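PDB 4M8K: hypothetical protein, GDSL-like Lipase/Acylhydrolase family protein, which probably hydrolyses ester bonds as a putative lipase or acylhydrolase of the GDSL-like family, its natural substrate not established. Local coordinates for residues 45-56 with 202-211. Residues are numbered along the deposited sequence; the frame is centred on the assembly and turned at random.
With ACT (acetate ion), chain C.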
loop_
_atom_site.group_PDB
_atom_site.type_symbol
_atom_site.label_atom_id
_atom_site.label_comp_id
_atom_site.label_asym_id
_atom_site.label_seq_id
_atom_site.Cartn_x
_atom_site.Cartn_y
_atom_site.Cartn_z
ATOM N N TRP A 45 8.979 6.978 -7.348
ATOM C CA TRP A 45 9.831 7.816 -6.553
ATOM C C TRP A 45 11.271 7.320 -6.583
ATOM O O TRP A 45 12.177 8.111 -6.599
ATOM C CB TRP A 45 9.304 7.842 -5.115
ATOM C CG TRP A 45 9.805 8.992 -4.269
ATOM C CD1 TRP A 45 9.217 10.190 -4.125
ATOM C CD2 TRP A 45 10.955 8.997 -3.407
ATOM N NE1 TRP A 45 9.931 10.951 -3.245
ATOM C CE2 TRP A 45 10.982 10.221 -2.765
ATOM C CE3 TRP A 45 11.949 8.045 -3.089
ATOM C CZ2 TRP A 45 12.010 10.578 -1.882
ATOM C CZ3 TRP A 45 12.903 8.366 -2.193
ATOM C CH2 TRP A 45 12.969 9.640 -1.616
ATOM N N TYR A 46 11.455 6.005 -6.608
ATOM C CA TYR A 46 12.792 5.398 -6.630
ATOM C C TYR A 46 13.244 4.977 -8.033
ATOM O O TYR A 46 12.477 4.455 -8.802
ATOM C CB TYR A 46 12.807 4.165 -5.744
ATOM C CG TYR A 46 12.526 4.406 -4.265
ATOM C CD1 TYR A 46 13.570 4.693 -3.399
ATOM C CD2 TYR A 46 11.234 4.330 -3.731
ATOM C CE1 TYR A 46 13.341 4.935 -2.036
ATOM C CE2 TYR A 46 11.006 4.556 -2.366
ATOM C CZ TYR A 46 12.048 4.831 -1.533
ATOM O OH TYR A 46 11.846 5.032 -0.181
ATOM N N GLY A 47 14.523 5.147 -8.311
ATOM C CA GLY A 47 15.105 4.683 -9.571
ATOM C C GLY A 47 14.724 5.444 -10.824
ATOM O O GLY A 47 14.900 4.913 -11.917
ATOM N N VAL A 48 14.260 6.689 -10.693
ATOM C CA VAL A 48 13.753 7.437 -11.831
ATOM C C VAL A 48 14.930 8.226 -12.470
ATOM O O VAL A 48 15.479 9.122 -11.856
ATOM C CB VAL A 48 12.647 8.415 -11.462
ATOM C CG1 VAL A 48 12.192 9.213 -12.670
ATOM C CG2 VAL A 48 11.432 7.699 -10.832
ATOM N N PRO A 49 15.290 7.918 -13.709
ATOM C CA PRO A 49 16.410 8.658 -14.349
ATOM C C PRO A 49 16.195 10.174 -14.357
ATOM O O PRO A 49 15.102 10.643 -14.732
ATOM C CB PRO A 49 16.417 8.121 -15.764
ATOM C CG PRO A 49 15.707 6.820 -15.698
ATOM C CD PRO A 49 14.706 6.911 -14.596
ATOM N N GLY A 50 17.209 10.929 -13.927
ATOM C CA GLY A 50 17.155 12.390 -13.908
ATOM C C GLY A 50 16.354 12.971 -12.781
ATOM O O GLY A 50 16.111 14.164 -12.755
ATOM N N GLU A 51 15.897 12.140 -11.855
ATOM C CA GLU A 51 15.151 12.637 -10.706
ATOM C C GLU A 51 15.753 12.026 -9.455
ATOM O O GLU A 51 15.064 11.406 -8.648
ATOM C CB GLU A 51 13.667 12.336 -10.823
ATOM C CG GLU A 51 12.982 13.274 -11.792
ATOM C CD GLU A 51 11.510 12.984 -11.962
ATOM O OE1 GLU A 51 10.834 12.562 -10.979
ATOM O OE2 GLU A 51 11.038 13.181 -13.100
ATOM N N LYS A 52 17.058 12.239 -9.295
ATOM C CA LYS A 52 17.757 11.764 -8.118
ATOM C C LYS A 52 17.201 12.307 -6.797
ATOM O O LYS A 52 16.948 13.498 -6.670
ATOM C CB LYS A 52 19.205 12.171 -8.249
ATOM C CG LYS A 52 20.070 11.724 -7.096
ATOM C CD LYS A 52 21.314 12.592 -7.014
ATOM C CE LYS A 52 22.340 11.968 -6.084
ATOM N NZ LYS A 52 21.698 11.523 -4.806
ATOM N N LYS A 53 17.049 11.427 -5.816
ATOM C CA LYS A 53 16.548 11.743 -4.492
ATOM C C LYS A 53 17.711 11.728 -3.483
ATOM O O LYS A 53 18.713 11.098 -3.746
ATOM C CB LYS A 53 15.497 10.706 -4.092
ATOM C CG LYS A 53 14.295 10.583 -5.044
ATOM C CD LYS A 53 13.475 11.883 -5.080
ATOM C CE LYS A 53 12.178 11.765 -5.869
ATOM N NZ LYS A 53 12.429 11.032 -7.141
ATOM N N GLU A 54 17.623 12.460 -2.372
ATOM C CA GLU A 54 18.644 12.359 -1.304
ATOM C C GLU A 54 18.178 11.250 -0.388
ATOM O O GLU A 54 17.600 11.483 0.654
ATOM C CB GLU A 54 18.845 13.703 -0.582
ATOM C CG GLU A 54 19.251 14.783 -1.597
ATOM C CD GLU A 54 20.566 14.443 -2.301
ATOM O OE1 GLU A 54 21.584 14.283 -1.597
ATOM O OE2 GLU A 54 20.595 14.310 -3.551
ATOM N N ASN A 55 18.399 10.024 -0.868
ATOM C CA ASN A 55 17.920 8.815 -0.279
ATOM C C ASN A 55 18.766 7.704 -0.903
ATOM O O ASN A 55 19.058 7.723 -2.116
ATOM C CB ASN A 55 16.409 8.615 -0.582
ATOM C CG ASN A 55 15.848 7.276 -0.076
ATOM O OD1 ASN A 55 16.286 6.193 -0.501
ATOM N ND2 ASN A 55 14.843 7.342 0.816
ATOM N N ASP A 56 19.191 6.758 -0.083
ATOM C CA ASP A 56 20.258 5.855 -0.489
ATOM C C ASP A 56 19.776 4.610 -1.178
ATOM O O ASP A 56 20.589 3.742 -1.508
ATOM C CB ASP A 56 21.103 5.468 0.712
ATOM C CG ASP A 56 20.339 4.701 1.773
ATOM O OD1 ASP A 56 19.126 4.435 1.620
ATOM O OD2 ASP A 56 20.956 4.432 2.851
ATOM N N GLN A 202 14.764 8.776 4.661
ATOM C CA GLN A 202 15.518 9.875 4.079
ATOM C C GLN A 202 14.623 10.547 3.083
ATOM O O GLN A 202 14.067 9.897 2.208
ATOM C CB GLN A 202 16.750 9.332 3.412
ATOM C CG GLN A 202 17.664 8.665 4.430
ATOM C CD GLN A 202 18.818 7.931 3.818
ATOM O OE1 GLN A 202 18.908 7.796 2.622
ATOM N NE2 GLN A 202 19.721 7.452 4.661
ATOM N N TRP A 203 14.499 11.864 3.178
ATOM C CA TRP A 203 13.579 12.614 2.307
ATOM C C TRP A 203 12.194 12.055 2.394
ATOM O O TRP A 203 11.488 11.980 1.368
ATOM C CB TRP A 203 14.062 12.677 0.849
ATOM C CG TRP A 203 14.811 13.892 0.530
ATOM C CD1 TRP A 203 15.449 14.738 1.398
ATOM C CD2 TRP A 203 14.985 14.452 -0.773
ATOM N NE1 TRP A 203 16.016 15.779 0.705
ATOM C CE2 TRP A 203 15.729 15.640 -0.624
ATOM C CE3 TRP A 203 14.532 14.086 -2.054
ATOM C CZ2 TRP A 203 16.122 16.430 -1.722
ATOM C CZ3 TRP A 203 14.910 14.876 -3.152
ATOM C CH2 TRP A 203 15.698 16.030 -2.970
ATOM N N GLY A 204 11.812 11.676 3.611
ATOM C CA GLY A 204 10.419 11.256 3.932
ATOM C C GLY A 204 10.036 9.888 3.402
ATOM O O GLY A 204 8.851 9.428 3.563
ATOM N N HIS A 205 11.027 9.169 2.881
ATOM C CA HIS A 205 10.780 7.832 2.315
ATOM C C HIS A 205 11.803 6.804 2.783
ATOM O O HIS A 205 12.902 7.155 3.152
ATOM C CB HIS A 205 10.757 7.921 0.812
ATOM C CG HIS A 205 9.699 8.840 0.276
ATOM N ND1 HIS A 205 9.763 10.200 0.435
ATOM C CD2 HIS A 205 8.540 8.597 -0.375
ATOM C CE1 HIS A 205 8.734 10.766 -0.159
ATOM N NE2 HIS A 205 7.946 9.813 -0.623
ATOM N N PRO A 206 11.423 5.531 2.824
ATOM C CA PRO A 206 12.405 4.636 3.475
ATOM C C PRO A 206 13.750 4.573 2.765
ATOM O O PRO A 206 13.834 4.670 1.522
ATOM C CB PRO A 206 11.716 3.285 3.445
ATOM C CG PRO A 206 10.247 3.601 3.432
ATOM C CD PRO A 206 10.153 4.845 2.555
ATOM N N SER A 207 14.781 4.479 3.600
ATOM C CA SER A 207 16.152 4.265 3.236
ATOM C C SER A 207 16.353 2.785 3.043
ATOM O O SER A 207 15.435 1.987 3.248
ATOM C CB SER A 207 17.074 4.763 4.372
ATOM O OG SER A 207 16.890 3.987 5.551
ATOM N N VAL A 208 17.560 2.410 2.691
ATOM C CA VAL A 208 17.897 1.014 2.536
ATOM C C VAL A 208 17.620 0.291 3.840
ATOM O O VAL A 208 16.977 -0.748 3.848
ATOM C CB VAL A 208 19.357 0.843 2.129
ATOM C CG1 VAL A 208 19.822 -0.626 2.316
ATOM C CG2 VAL A 208 19.540 1.244 0.682
ATOM N N GLN A 209 18.093 0.877 4.944
ATOM C CA GLN A 209 17.765 0.360 6.278
ATOM C C GLN A 209 16.245 0.289 6.576
ATOM O O GLN A 209 15.727 -0.726 7.096
ATOM C CB GLN A 209 18.462 1.224 7.338
ATOM C CG GLN A 209 18.078 0.844 8.755
ATOM C CD GLN A 209 18.701 1.741 9.807
ATOM O OE1 GLN A 209 19.348 2.759 9.508
ATOM N NE2 GLN A 209 18.465 1.388 11.056
ATOM N N GLY A 210 15.536 1.377 6.303
ATOM C CA GLY A 210 14.097 1.413 6.489
ATOM C C GLY A 210 13.370 0.327 5.693
ATOM O O GLY A 210 12.433 -0.315 6.214
HETATM N N MSE A 211 13.801 0.103 4.460
HETATM C CA MSE A 211 13.203 -0.940 3.615
HETATM C C MSE A 211 13.381 -2.315 4.228
HETATM O O MSE A 211 12.456 -3.149 4.167
HETATM C CB MSE A 211 13.820 -0.954 2.221
HETATM C CG MSE A 211 13.509 0.210 1.357
HETATM SE SE MSE A 211 11.579 0.383 0.958
HETATM C CE MSE A 211 11.704 1.748 -0.451
HETATM C C ACT C . 4.469 9.080 -1.367
HETATM O O ACT C . 5.453 9.706 -1.795
HETATM O OXT ACT C . 3.659 8.602 -2.162
HETATM C CH3 ACT C . 4.245 8.859 0.099
HETATM O O HOH W 1 20.044 3.074 4.944
#
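Rings first: the five-membered ring of W45 lies face to face on the imidazole of H205, centroids 3.7 Å apart and planes 20° from parallel. The six-membered ring of the same indole takes H205 CB over its face, a CH-pi contact, so the indole covers the histidine from CB out to NE2. CG of W45 stands anti to the backbone N (chi1 -161°), which swings the indole across toward the histidine; K53 CE packs on the other face of the W45 indole. In one of its two modelled conformers, E54 sets CB over the five-membered ring of W203, a second CH-pi contact, and its backbone N lies above the rim of that indole. Selenomethionine M211 brings CE to 3.3 Å from Y46 CZ.

H205 is gripped at both ring nitrogens: ND1 donates to W203 O (2.6 Å) in the imidazole plane, and NE2 donates to the acetate O (2.8 Å). The acetate, probably from crystallisation, is also held by S29 OG, G84 N and N122 ND2. This is consistent with an SGNH-hydrolase active site, except that W203 O, a backbone carbonyl, sits on ND1 where the family usually has an aspartate. By family analogy S29 OG would be the nucleophile, H205 the catalytic histidine, and G84 N and N122 ND2 probable oxyanion-hole donors.

Among the polar bonds, P206 O accepts twice: Y46 OH arrives in the carbonyl plane on a lone pair at 2.6 Å, whereas N55 ND2 comes from above that plane. The same amide nitrogen also donates to Q202 O (3.0 Å), and both acceptors lie close to the N55 amide plane. Farther along, Q202 OE1 receives D56 N, while D56 OD1 accepts from V208 N (2.8 Å) at the start of helix 208-222.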